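PDB 5VIT: MdcA from Pseudomonas aeruginosa, which probably acts as the acyl-carrier-protein transferase subunit of malonate decarboxylase, exchanging acetyl for malonyl on the carrier protein. Local coordinates for residues E23-L28 / E44-P49; G31-R36 / A157-N162; R504-G509 / P514-I519. All coordinates share one frame; numbering follows the deposited sequence.

Interaction 1: residues E23-L28 / E44-P49; sequences ERVRGL and EALIAP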
ATOM      1  N   GLU A  23      38.782  39.070 -37.666  1.00 56.21           N
ATOM      2  CA  GLU A  23      39.142  40.191 -38.521  1.00 59.39           C
ATOM      3  C   GLU A  23      38.072  40.455 -39.577  1.00 58.11           C
ATOM      4  O   GLU A  23      37.971  41.561 -40.094  1.00 60.11           O
ATOM      5  CB  GLU A  23      40.506  39.955 -39.176  1.00 61.31           C
ATOM      6  CG  GLU A  23      41.389  41.204 -39.181  1.00 64.03           C
ATOM      7  CD  GLU A  23      41.903  41.566 -37.794  1.00 68.59           C
ATOM      8  OE1 GLU A  23      41.961  40.671 -36.922  1.00 72.76           O
ATOM      9  OE2 GLU A  23      42.241  42.749 -37.575  1.00 76.72           O
ATOM     10  N   ARG A  24      37.244  39.457 -39.872  1.00 58.67           N
ATOM     11  CA  ARG A  24      36.144  39.667 -40.814  1.00 61.04           C
ATOM     12  C   ARG A  24      35.009  40.503 -40.205  1.00 60.66           C
ATOM     13  O   ARG A  24      34.048  40.840 -40.892  1.00 57.55           O
ATOM     14  CB  ARG A  24      35.596  38.327 -41.324  1.00 53.89           C
ATOM     15  CG  ARG A  24      36.608  37.531 -42.142  1.00 67.24           C
ATOM     16  CD  ARG A  24      36.874  38.171 -43.520  1.00 83.42           C
ATOM     17  NE  ARG A  24      35.733  38.091 -44.440  1.00 85.78           N
ATOM     18  CZ  ARG A  24      35.693  38.668 -45.640  1.00 86.84           C
ATOM     19  NH1 ARG A  24      36.729  39.374 -46.075  1.00 88.06           N
ATOM     20  NH2 ARG A  24      34.619  38.537 -46.412  1.00 87.11           N
ATOM     21  N   VAL A  25      35.117  40.839 -38.923  1.00 59.89           N
ATOM     22  CA  VAL A  25      34.152  41.745 -38.307  1.00 60.30           C
ATOM     23  C   VAL A  25      34.819  42.938 -37.638  1.00 61.47           C
ATOM     24  O   VAL A  25      34.131  43.740 -37.008  1.00 65.10           O
ATOM     25  CB  VAL A  25      33.277  41.045 -37.233  1.00 58.76           C
ATOM     26  CG1 VAL A  25      32.424  39.945 -37.840  1.00 50.64           C
ATOM     27  CG2 VAL A  25      34.141  40.519 -36.103  1.00 52.72           C
ATOM     28  N   ARG A  26      36.143  43.054 -37.764  1.00 61.05           N
ATOM     29  CA  ARG A  26      36.890  44.092 -37.040  1.00 68.74           C
ATOM     30  C   ARG A  26      36.412  45.507 -37.392  1.00 69.41           C
ATOM     31  O   ARG A  26      36.378  46.397 -36.531  1.00 69.39           O
ATOM     32  CB  ARG A  26      38.395  43.962 -37.304  1.00 67.92           C
ATOM     33  CG  ARG A  26      39.222  45.175 -36.855  1.00 82.25           C
ATOM     34  CD  ARG A  26      40.457  44.765 -36.044  1.00 86.09           C
ATOM     35  NE  ARG A  26      41.406  45.865 -35.846  1.00 95.70           N
ATOM     36  CZ  ARG A  26      41.377  46.728 -34.829  1.00 95.56           C
ATOM     37  NH1 ARG A  26      40.438  46.635 -33.891  1.00 89.71           N
ATOM     38  NH2 ARG A  26      42.294  47.686 -34.752  1.00 90.34           N
ATOM     39  N   GLY A  27      36.025  45.703 -38.648  1.00 62.97           N
ATOM     40  CA  GLY A  27      35.465  46.971 -39.066  1.00 65.02           C
ATOM     41  C   GLY A  27      34.049  47.118 -38.556  1.00 64.89           C
ATOM     42  O   GLY A  27      33.662  48.162 -38.034  1.00 65.72           O
ATOM     43  N   LEU A  28      33.283  46.041 -38.690  1.00 69.26           N
ATOM     44  CA  LEU A  28      31.880  46.012 -38.292  1.00 66.74           C
ATOM     45  C   LEU A  28      31.672  46.212 -36.784  1.00 64.67           C
ATOM     46  O   LEU A  28      30.585  46.591 -36.350  1.00 64.81           O
ATOM     47  CB  LEU A  28      31.257  44.689 -38.748  1.00 61.31           C
ATOM     48  CG  LEU A  28      29.837  44.310 -38.324  1.00 67.23           C
ATOM     49  CD1 LEU A  28      28.808  45.369 -38.726  1.00 73.13           C
ATOM     50  CD2 LEU A  28      29.475  42.960 -38.913  1.00 62.75           C
ATOM     51  N   GLU A  44      27.054  35.867 -39.949  1.00 47.34           N
ATOM     52  CA  GLU A  44      27.487  35.220 -41.195  1.00 48.08           C
ATOM     53  C   GLU A  44      29.009  35.299 -41.379  1.00 46.01           C
ATOM     54  O   GLU A  44      29.604  34.509 -42.120  1.00 47.57           O
ATOM     55  CB  GLU A  44      26.770  35.848 -42.403  1.00 51.15           C
ATOM     56  CG  GLU A  44      25.247  35.649 -42.403  1.00 50.22           C
ATOM     57  CD  GLU A  44      24.538  36.352 -43.556  1.00 53.37           C
ATOM     58  OE1 GLU A  44      23.372  35.999 -43.855  1.00 54.85           O
ATOM     59  OE2 GLU A  44      25.145  37.257 -44.163  1.00 58.44           O
ATOM     60  N   ALA A  45      29.641  36.250 -40.702  1.00 41.82           N
ATOM     61  CA  ALA A  45      31.101  36.314 -40.684  1.00 46.18           C
ATOM     62  C   ALA A  45      31.718  35.377 -39.642  1.00 47.37           C
ATOM     63  O   ALA A  45      32.679  34.666 -39.938  1.00 47.35           O
ATOM     64  CB  ALA A  45      31.562  37.732 -40.429  1.00 45.71           C
ATOM     65  N   LEU A  46      31.166  35.375 -38.427  1.00 42.31           N
ATOM     66  CA  LEU A  46      31.794  34.683 -37.302  1.00 42.35           C
ATOM     67  C   LEU A  46      31.543  33.170 -37.277  1.00 43.58           C
ATOM     68  O   LEU A  46      32.334  32.416 -36.723  1.00 45.40           O
ATOM     69  CB  LEU A  46      31.320  35.297 -35.993  1.00 39.83           C
ATOM     70  CG  LEU A  46      31.741  36.752 -35.792  1.00 46.30           C
ATOM     71  CD1 LEU A  46      31.130  37.273 -34.509  1.00 43.75           C
ATOM     72  CD2 LEU A  46      33.261  36.867 -35.763  1.00 46.67           C
ATOM     73  N   ILE A  47      30.436  32.740 -37.862  1.00 39.27           N
ATOM     74  CA  ILE A  47      30.091  31.331 -37.927  1.00 38.31           C
ATOM     75  C   ILE A  47      30.396  30.810 -39.322  1.00 42.55           C
ATOM     76  O   ILE A  47      30.251  31.538 -40.304  1.00 42.06           O
ATOM     77  CB  ILE A  47      28.613  31.115 -37.596  1.00 34.09           C
ATOM     78  CG1 ILE A  47      28.318  31.638 -36.189  1.00 38.56           C
ATOM     79  CG2 ILE A  47      28.228  29.659 -37.741  1.00 38.53           C
ATOM     80  CD1 ILE A  47      26.837  31.810 -35.890  1.00 41.31           C
ATOM     81  N   ALA A  48      30.830  29.560 -39.418  1.00 36.69           N
ATOM     82  CA  ALA A  48      31.072  28.957 -40.720  1.00 39.64           C
ATOM     83  C   ALA A  48      30.087  27.808 -40.926  1.00 43.46           C
ATOM     84  O   ALA A  48      29.586  27.257 -39.951  1.00 41.93           O
ATOM     85  CB  ALA A  48      32.509  28.469 -40.822  1.00 39.56           C
ATOM     86  N   PRO A  49      29.783  27.460 -42.190  1.00 43.89           N
ATOM     87  CA  PRO A  49      28.966  26.261 -42.409  1.00 47.04           C
ATOM     88  C   PRO A  49      29.573  25.016 -41.742  1.00 41.18           C
ATOM     89  O   PRO A  49      30.788  24.829 -41.761  1.00 40.99           O
ATOM     90  CB  PRO A  49      28.938  26.125 -43.946  1.00 44.26           C
ATOM     91  CG  PRO A  49      29.922  27.147 -44.471  1.00 40.79           C
ATOM     92  CD  PRO A  49      30.011  28.209 -43.438  1.00 41.62           C
TER
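No flat group offers a face or an edge where Val25 meets Ala45 and Leu46: the guanidinium of Arg24 is held clear of the contact, and methyl and methylene groups do the touching. Val25 CG1 presses on Ala45 CB at 3.5 Å, and the small alanine lets the loop come this close to the last turn of helix 39-46. Beside it, the end of Leu46 fits against both branches of the valine, its CD2 lying 3.8 Å from Val25 CG2. The two side chains cross at about a right angle. Val25 CG1 lies anti to the carbonyl carbon (chi1 -63°), which places CG2 between the backbone N and that carbon, and both methyls are thereby presented to the helix. Arg24 adds its aliphatic root, with CB 4.2 Å from Ala45 CB; arginine suits this exposed position, its base packing on the alanine while bends at chi2 and chi3 turn the guanidinium away from 44-49. Branched, apolar Val25 and Leu46 suit the buried side, where both also touch Phe212, and Leu46 reaches Ile185 and Ile187. Arg21 NH1, from the helix leading into the loop, bonds to Leu46 O. The loop is thus tied to a helix that lies on a parallel sheet and belongs to a beta-alpha-beta crossover from strand 33-34 to strand 52-55, as in Rossmann-like alpha/beta folds.

Interaction 2: residues G31-R36 / A157-N162; sequences GAVLPR and ADREGN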
ATOM      1  N   GLY A  31      35.488  47.206 -30.805  1.00 55.32           N
ATOM      2  CA  GLY A  31      36.110  46.468 -29.725  1.00 50.30           C
ATOM      3  C   GLY A  31      35.299  45.206 -29.508  1.00 46.53           C
ATOM      4  O   GLY A  31      35.110  44.420 -30.433  1.00 44.62           O
ATOM      5  N   ALA A  32      34.795  45.028 -28.293  1.00 45.18           N
ATOM      6  CA  ALA A  32      34.011  43.845 -27.954  1.00 43.10           C
ATOM      7  C   ALA A  32      32.526  44.038 -28.262  1.00 43.73           C
ATOM      8  O   ALA A  32      31.737  43.099 -28.179  1.00 41.32           O
ATOM      9  CB  ALA A  32      34.205  43.497 -26.482  1.00 44.63           C
ATOM     10  N   VAL A  33      32.145  45.259 -28.623  1.00 45.32           N
ATOM     11  CA  VAL A  33      30.733  45.574 -28.792  1.00 47.46           C
ATOM     12  C   VAL A  33      30.295  45.498 -30.251  1.00 46.87           C
ATOM     13  O   VAL A  33      30.889  46.127 -31.124  1.00 51.05           O
ATOM     14  CB  VAL A  33      30.409  46.968 -28.226  1.00 49.13           C
ATOM     15  CG1 VAL A  33      28.962  47.316 -28.474  1.00 44.65           C
ATOM     16  CG2 VAL A  33      30.740  47.031 -26.738  1.00 39.23           C
ATOM     17  N   LEU A  34      29.258  44.707 -30.505  1.00 46.97           N
ATOM     18  CA  LEU A  34      28.673  44.599 -31.832  1.00 46.27           C
ATOM     19  C   LEU A  34      27.446  45.482 -31.961  1.00 50.03           C
ATOM     20  O   LEU A  34      26.622  45.556 -31.050  1.00 47.48           O
ATOM     21  CB  LEU A  34      28.291  43.151 -32.157  1.00 48.62           C
ATOM     22  CG  LEU A  34      29.372  42.226 -32.723  1.00 53.26           C
ATOM     23  CD1 LEU A  34      28.876  40.788 -32.773  1.00 45.47           C
ATOM     24  CD2 LEU A  34      29.795  42.687 -34.109  1.00 49.03           C
ATOM     25  N   PRO A  35      27.326  46.162 -33.104  1.00 53.43           N
ATOM     26  CA  PRO A  35      26.134  46.946 -33.409  1.00 52.46           C
ATOM     27  C   PRO A  35      24.934  46.042 -33.647  1.00 54.15           C
ATOM     28  O   PRO A  35      25.013  45.088 -34.434  1.00 53.75           O
ATOM     29  CB  PRO A  35      26.523  47.698 -34.689  1.00 57.16           C
ATOM     30  CG  PRO A  35      28.013  47.667 -34.716  1.00 61.12           C
ATOM     31  CD  PRO A  35      28.377  46.350 -34.114  1.00 57.84           C
ATOM     32  N   ARG A  36      23.831  46.349 -32.972  1.00 50.16           N
ATOM     33  CA  ARG A  36      22.591  45.598 -33.127  1.00 53.17           C
ATOM     34  C   ARG A  36      22.115  45.567 -34.590  1.00 57.55           C
ATOM     35  O   ARG A  36      21.440  44.629 -35.008  1.00 53.70           O
ATOM     36  CB  ARG A  36      21.520  46.197 -32.211  1.00 51.36           C
ATOM     37  CG  ARG A  36      20.125  45.650 -32.394  1.00 52.83           C
ATOM     38  CD  ARG A  36      19.191  46.170 -31.311  1.00 48.22           C
ATOM     39  NE  ARG A  36      19.235  47.624 -31.197  1.00 54.56           N
ATOM     40  CZ  ARG A  36      19.785  48.279 -30.176  1.00 54.39           C
ATOM     41  NH1 ARG A  36      20.336  47.611 -29.164  1.00 49.28           N
ATOM     42  NH2 ARG A  36      19.778  49.605 -30.161  1.00 58.66           N
ATOM     43  N   ALA A 157      26.320  43.832 -19.551  1.00 36.71           N
ATOM     44  CA  ALA A 157      27.754  43.764 -19.855  1.00 36.72           C
ATOM     45  C   ALA A 157      28.424  45.133 -19.732  1.00 41.60           C
ATOM     46  O   ALA A 157      27.774  46.167 -19.892  1.00 45.60           O
ATOM     47  CB  ALA A 157      27.976  43.203 -21.240  1.00 30.98           C
ATOM     48  N   ASP A 158      29.717  45.151 -19.428  1.00 41.74           N
ATOM     49  CA  ASP A 158      30.488  46.379 -19.609  1.00 42.85           C
ATOM     50  C   ASP A 158      31.153  46.342 -20.999  1.00 44.96           C
ATOM     51  O   ASP A 158      31.055  45.335 -21.721  1.00 40.82           O
ATOM     52  CB  ASP A 158      31.517  46.576 -18.480  1.00 40.92           C
ATOM     53  CG  ASP A 158      32.582  45.482 -18.435  1.00 45.90           C
ATOM     54  OD1 ASP A 158      32.767  44.766 -19.448  1.00 39.40           O
ATOM     55  OD2 ASP A 158      33.243  45.350 -17.377  1.00 38.39           O
ATOM     56  N   ARG A 159      31.828  47.425 -21.371  1.00 44.86           N
ATOM     57  CA  ARG A 159      32.367  47.560 -22.725  1.00 50.86           C
ATOM     58  C   ARG A 159      33.452  46.519 -23.017  1.00 46.75           C
ATOM     59  O   ARG A 159      33.713  46.217 -24.179  1.00 45.76           O
ATOM     60  CB  ARG A 159      32.928  48.976 -22.952  1.00 56.79           C
ATOM     61  CG  ARG A 159      32.027  50.126 -22.509  1.00 61.81           C
ATOM     62  CD  ARG A 159      30.855  50.332 -23.456  1.00 62.15           C
ATOM     63  NE  ARG A 159      31.277  50.597 -24.830  1.00 69.80           N
ATOM     64  CZ  ARG A 159      30.440  50.712 -25.863  1.00 70.30           C
ATOM     65  NH1 ARG A 159      29.127  50.586 -25.681  1.00 62.76           N
ATOM     66  NH2 ARG A 159      30.916  50.944 -27.083  1.00 59.09           N
ATOM     67  N   GLU A 160      34.066  45.977 -21.960  1.00 50.03           N
ATOM     68  CA  GLU A 160      35.179  45.027 -22.080  1.00 51.81           C
ATOM     69  C   GLU A 160      34.761  43.555 -22.147  1.00 49.99           C
ATOM     70  O   GLU A 160      35.577  42.686 -22.456  1.00 48.26           O
ATOM     71  CB  GLU A 160      36.159  45.204 -20.920  1.00 51.79           C
ATOM     72  CG  GLU A 160      37.315  46.152 -21.221  1.00 64.52           C
ATOM     73  CD  GLU A 160      38.276  45.636 -22.309  1.00 79.35           C
ATOM     74  OE1 GLU A 160      38.058  44.533 -22.871  1.00 77.29           O
ATOM     75  OE2 GLU A 160      39.252  46.360 -22.619  1.00 86.72           O
ATOM     76  N   GLY A 161      33.495  43.272 -21.864  1.00 48.19           N
ATOM     77  CA  GLY A 161      32.996  41.919 -22.024  1.00 44.95           C
ATOM     78  C   GLY A 161      32.599  41.168 -20.760  1.00 40.79           C
ATOM     79  O   GLY A 161      32.105  40.043 -20.857  1.00 42.02           O
ATOM     80  N   ASN A 162      32.810  41.757 -19.585  1.00 35.77           N
ATOM     81  CA  ASN A 162      32.323  41.128 -18.363  1.00 37.70           C
ATOM     82  C   ASN A 162      30.814  41.134 -18.421  1.00 43.19           C
ATOM     83  O   ASN A 162      30.214  42.129 -18.845  1.00 39.79           O
ATOM     84  CB  ASN A 162      32.806  41.836 -17.101  1.00 36.11           C
ATOM     85  CG  ASN A 162      34.307  41.870 -16.993  1.00 41.67           C
ATOM     86  OD1 ASN A 162      34.940  40.852 -16.720  1.00 41.00           O
ATOM     87  ND2 ASN A 162      34.893  43.051 -17.199  1.00 40.85           N
TER
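A type I beta turn, running from Asp158 to Gly161, leans through Arg159 and its own backbone on Ala32 and Val33, at and just before the edge strand 33-34. Val33 CG2 sits over the centre of one face of the Arg159 guanidinium, 3.8 Å from CZ, so a methyl meets the flat group without a hydrogen bond. Arg159 gets there by folding at chi2 (-74°) and chi3 (-58°); its NH2 then makes a salt bridge to Asp30, which fixes the polar end while the face stays on the valine. Ala32 CB approaches Arg159 O at 3.6 Å, a place where a short side chain fits closely. The turn closes the hairpin between strands 156-158 and 163-164 with a G1 bulge: Gly161 N bonds to Asp158 O, Asp158 N bonds to Asn162 O, and Gly161 takes the positive phi (113°) that glycine tolerates. Asp158 stiffens it from within. Its OD1 receives Asn162 N at 3.0 Å from above the carboxylate plane, with weaker bonds from Glu160 N and Gly161 N, and its OD2 uses the syn lone pair for Asn162 ND2 at 2.8 Å. Asn162 OD1 in turn accepts from Ala207 N.

Interaction 3: residues R504-G509 / P514-I519; sequences RMRREG and PEDLGI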
ATOM      1  N   ARG A 504      -1.669  -9.940   0.731  1.00 25.98           N
ATOM      2  CA  ARG A 504      -0.333 -10.446   0.977  1.00 29.51           C
ATOM      3  C   ARG A 504       0.748  -9.407   0.683  1.00 29.10           C
ATOM      4  O   ARG A 504       1.700  -9.252   1.458  1.00 29.86           O
ATOM      5  CB  ARG A 504      -0.101 -11.695   0.128  1.00 35.88           C
ATOM      6  CG  ARG A 504       1.313 -12.251   0.166  1.00 37.99           C
ATOM      7  CD  ARG A 504       1.250 -13.748  -0.016  1.00 39.03           C
ATOM      8  NE  ARG A 504       2.321 -14.399   0.717  1.00 52.71           N
ATOM      9  CZ  ARG A 504       2.137 -15.337   1.639  1.00 51.65           C
ATOM     10  NH1 ARG A 504       0.908 -15.743   1.959  1.00 42.95           N
ATOM     11  NH2 ARG A 504       3.194 -15.867   2.242  1.00 54.01           N
ATOM     12  N   MET A 505       0.608  -8.701  -0.438  1.00 24.63           N
ATOM     13  CA  MET A 505       1.600  -7.703  -0.809  1.00 24.89           C
ATOM     14  C   MET A 505       1.595  -6.562   0.199  1.00 26.52           C
ATOM     15  O   MET A 505       2.651  -6.032   0.555  1.00 25.80           O
ATOM     16  CB  MET A 505       1.342  -7.208  -2.221  1.00 27.85           C
ATOM     17  CG  MET A 505       1.422  -8.362  -3.234  1.00 32.94           C
ATOM     18  SD  MET A 505       1.190  -7.880  -4.952  1.00 31.68           S
ATOM     19  CE  MET A 505       2.734  -7.043  -5.271  1.00 33.20           C
ATOM     20  N   ARG A 506       0.409  -6.219   0.691  1.00 24.76           N
ATOM     21  CA  ARG A 506       0.264  -5.208   1.737  1.00 28.99           C
ATOM     22  C   ARG A 506       0.979  -5.605   3.033  1.00 26.65           C
ATOM     23  O   ARG A 506       1.795  -4.864   3.585  1.00 28.23           O
ATOM     24  CB  ARG A 506      -1.208  -4.985   2.035  1.00 24.61           C
ATOM     25  CG  ARG A 506      -1.988  -4.410   0.874  1.00 28.66           C
ATOM     26  CD  ARG A 506      -2.784  -3.279   1.390  1.00 30.14           C
ATOM     27  NE  ARG A 506      -4.181  -3.563   1.598  1.00 34.87           N
ATOM     28  CZ  ARG A 506      -4.945  -2.917   2.472  1.00 34.37           C
ATOM     29  NH1 ARG A 506      -4.429  -1.980   3.261  1.00 31.29           N
ATOM     30  NH2 ARG A 506      -6.227  -3.229   2.570  1.00 32.24           N
ATOM     31  N   ARG A 507       0.631  -6.792   3.504  1.00 26.32           N
ATOM     32  CA  ARG A 507       1.178  -7.361   4.709  1.00 30.47           C
ATOM     33  C   ARG A 507       2.705  -7.527   4.651  1.00 30.67           C
ATOM     34  O   ARG A 507       3.386  -7.251   5.629  1.00 28.28           O
ATOM     35  CB  ARG A 507       0.505  -8.698   4.976  1.00 27.23           C
ATOM     36  CG  ARG A 507       0.700  -9.226   6.378  1.00 31.65           C
ATOM     37  CD  ARG A 507      -0.097 -10.511   6.586  1.00 33.17           C
ATOM     38  NE  ARG A 507      -0.071 -11.407   5.422  1.00 41.66           N
ATOM     39  CZ  ARG A 507       1.007 -12.151   5.136  1.00 43.11           C
ATOM     40  NH1 ARG A 507       2.092 -12.089   5.944  1.00 34.14           N
ATOM     41  NH2 ARG A 507       1.033 -12.974   4.069  1.00 40.06           N
ATOM     42  N   GLU A 508       3.235  -7.956   3.510  1.00 28.88           N
ATOM     43  CA  GLU A 508       4.683  -8.109   3.347  1.00 29.97           C
ATOM     44  C   GLU A 508       5.423  -6.785   3.128  1.00 28.87           C
ATOM     45  O   GLU A 508       6.645  -6.760   3.076  1.00 27.80           O
ATOM     46  CB  GLU A 508       4.977  -9.075   2.207  1.00 29.39           C
ATOM     47  CG  GLU A 508       4.466 -10.467   2.545  1.00 38.78           C
ATOM     48  CD  GLU A 508       4.743 -11.484   1.481  1.00 40.94           C
ATOM     49  OE1 GLU A 508       5.146 -11.085   0.371  1.00 41.69           O
ATOM     50  OE2 GLU A 508       4.553 -12.688   1.759  1.00 44.58           O
ATOM     51  N   GLY A 509       4.679  -5.688   3.017  1.00 27.47           N
ATOM     52  CA  GLY A 509       5.286  -4.389   2.800  1.00 26.54           C
ATOM     53  C   GLY A 509       5.758  -4.125   1.381  1.00 24.62           C
ATOM     54  O   GLY A 509       6.497  -3.173   1.161  1.00 23.64           O
ATOM     55  N   PRO A 514      -3.147   3.655   0.682  1.00 30.42           N
ATOM     56  CA  PRO A 514      -3.272   4.799   1.604  1.00 27.53           C
ATOM     57  C   PRO A 514      -3.636   4.380   3.031  1.00 30.48           C
ATOM     58  O   PRO A 514      -3.052   4.920   3.969  1.00 26.41           O
ATOM     59  CB  PRO A 514      -4.391   5.652   0.986  1.00 31.84           C
ATOM     60  CG  PRO A 514      -4.916   4.865  -0.201  1.00 34.92           C
ATOM     61  CD  PRO A 514      -3.867   3.874  -0.585  1.00 30.57           C
ATOM     62  N   GLU A 515      -4.517   3.393   3.194  1.00 28.81           N
ATOM     63  CA  GLU A 515      -4.968   3.026   4.535  1.00 34.83           C
ATOM     64  C   GLU A 515      -3.882   2.255   5.287  1.00 34.61           C
ATOM     65  O   GLU A 515      -3.941   2.159   6.515  1.00 33.84           O
ATOM     66  CB  GLU A 515      -6.299   2.226   4.504  1.00 32.66           C
ATOM     67  CG  GLU A 515      -6.555   1.366   3.281  1.00 41.79           C
ATOM     68  CD  GLU A 515      -6.906   2.163   2.014  1.00 39.59           C
ATOM     69  OE1 GLU A 515      -6.155   2.041   1.033  1.00 39.07           O
ATOM     70  OE2 GLU A 515      -7.926   2.889   1.973  1.00 42.88           O
ATOM     71  N   ASP A 516      -2.876   1.738   4.574  1.00 30.55           N
ATOM     72  CA  ASP A 516      -1.685   1.217   5.253  1.00 26.95           C
ATOM     73  C   ASP A 516      -0.839   2.329   5.853  1.00 31.53           C
ATOM     74  O   ASP A 516       0.060   2.071   6.658  1.00 29.76           O
ATOM     75  CB  ASP A 516      -0.813   0.410   4.308  1.00 25.60           C
ATOM     76  CG  ASP A 516      -1.470  -0.864   3.870  1.00 32.65           C
ATOM     77  OD1 ASP A 516      -1.520  -1.112   2.644  1.00 27.27           O
ATOM     78  OD2 ASP A 516      -1.943  -1.609   4.749  1.00 29.66           O
ATOM     79  N   LEU A 517      -1.114   3.557   5.436  1.00 25.03           N
ATOM     80  CA  LEU A 517      -0.270   4.676   5.775  1.00 29.57           C
ATOM     81  C   LEU A 517      -0.995   5.580   6.748  1.00 30.08           C
ATOM     82  O   LEU A 517      -0.512   6.662   7.083  1.00 31.09           O
ATOM     83  CB  LEU A 517       0.122   5.456   4.505  1.00 29.87           C
ATOM     84  CG  LEU A 517       0.863   4.709   3.389  1.00 30.84           C
ATOM     85  CD1 LEU A 517       1.002   5.578   2.128  1.00 26.34           C
ATOM     86  CD2 LEU A 517       2.242   4.270   3.881  1.00 25.34           C
ATOM     87  N   GLY A 518      -2.177   5.143   7.169  1.00 31.17           N
ATOM     88  CA  GLY A 518      -3.032   5.936   8.034  1.00 31.05           C
ATOM     89  C   GLY A 518      -3.743   7.055   7.296  1.00 31.52           C
ATOM     90  O   GLY A 518      -4.132   8.070   7.882  1.00 36.85           O
ATOM     91  N   ILE A 519      -3.906   6.878   5.990  1.00 33.47           N
ATOM     92  CA  ILE A 519      -4.526   7.901   5.160  1.00 32.63           C
ATOM     93  C   ILE A 519      -5.895   7.438   4.680  1.00 34.00           C
ATOM     94  O   ILE A 519      -6.016   6.351   4.116  1.00 34.06           O
ATOM     95  CB  ILE A 519      -3.653   8.233   3.925  1.00 32.79           C
ATOM     96  CG1 ILE A 519      -2.370   8.968   4.335  1.00 31.13           C
ATOM     97  CG2 ILE A 519      -4.444   9.041   2.927  1.00 25.42           C
ATOM     98  CD1 ILE A 519      -1.380   9.165   3.162  1.00 28.10           C
TER
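Arg506, near the end of helix 502-507, reaches across to Asp516 in a short 3-10 turn; the helix closes in a Schellman motif, and strand 511-512 lies between the two segments in sequence. The contact is ionic. Arg506 NH1 alone serves both carboxylate oxygens: the bond to Asp516 OD2, at 2.9 Å, is weak because it is bent, and the one to Asp516 OD1, at 3.1 Å, is straighter, although the position of OD1 is less sure. The carboxyl carbon lies in the guanidinium plane at its edge, yet the two planes are turned 56° apart, so this is no flat two-pronged pairing. Asp516 OD1 also accepts from Leu513 N, three residues back, which ties the carboxylate to the chain entering the 3-10 turn. Beyond the ion pair, Glu515 CG lies oblique to the guanidinium, 4.0 Å from Arg506 NH1, in van der Waals contact only. Ile511 and Leu513 pack on the arginine chain.

Within the helix, a salt bridge joins Arg504 NE to Glu508 OE2 at 3.0 Å, one turn on, its hydrogen bond weak. Arg507 NH2 lies over a face of the Arg504 guanidinium, offset toward its rim. Arg504 NH2 makes a salt bridge to an acidic side chain of another protein's chain, where Arg507 NH2 has a long, weak ion pair; Glu508 makes a salt bridge to a basic side chain of a further one. Gly509, with a positive phi of 77° suited to glycine, sends its N to Arg506 O in the Schellman motif. Pro514 O is shared by two donors, Leu517 N at 2.8 Å and Ile519 N at 2.9 Å, from opposite faces of its plane.

Following the chain from the N terminus, 23-28 comes first, then 31-36, then 44-49, and only much later 157-162. Interaction 1 closes a short loop that contains strand 33-34 and most of helix 39-46, whereas interaction 2 spans some 120 residues; their segments alternate, so the two loops cross. They also touch, Leu28 O lying 3.2 Å from Pro35 CD, with centres about 16 Å apart. Together they tie the loop after helix 13-23 to helix 39-46, and the sheet's edge strand to the 157-162 hairpin. Interaction 3 follows in series, a local closure around strand 511-512 on the opposite side of the chain's centre, its centre more than 60 Å from either of the others.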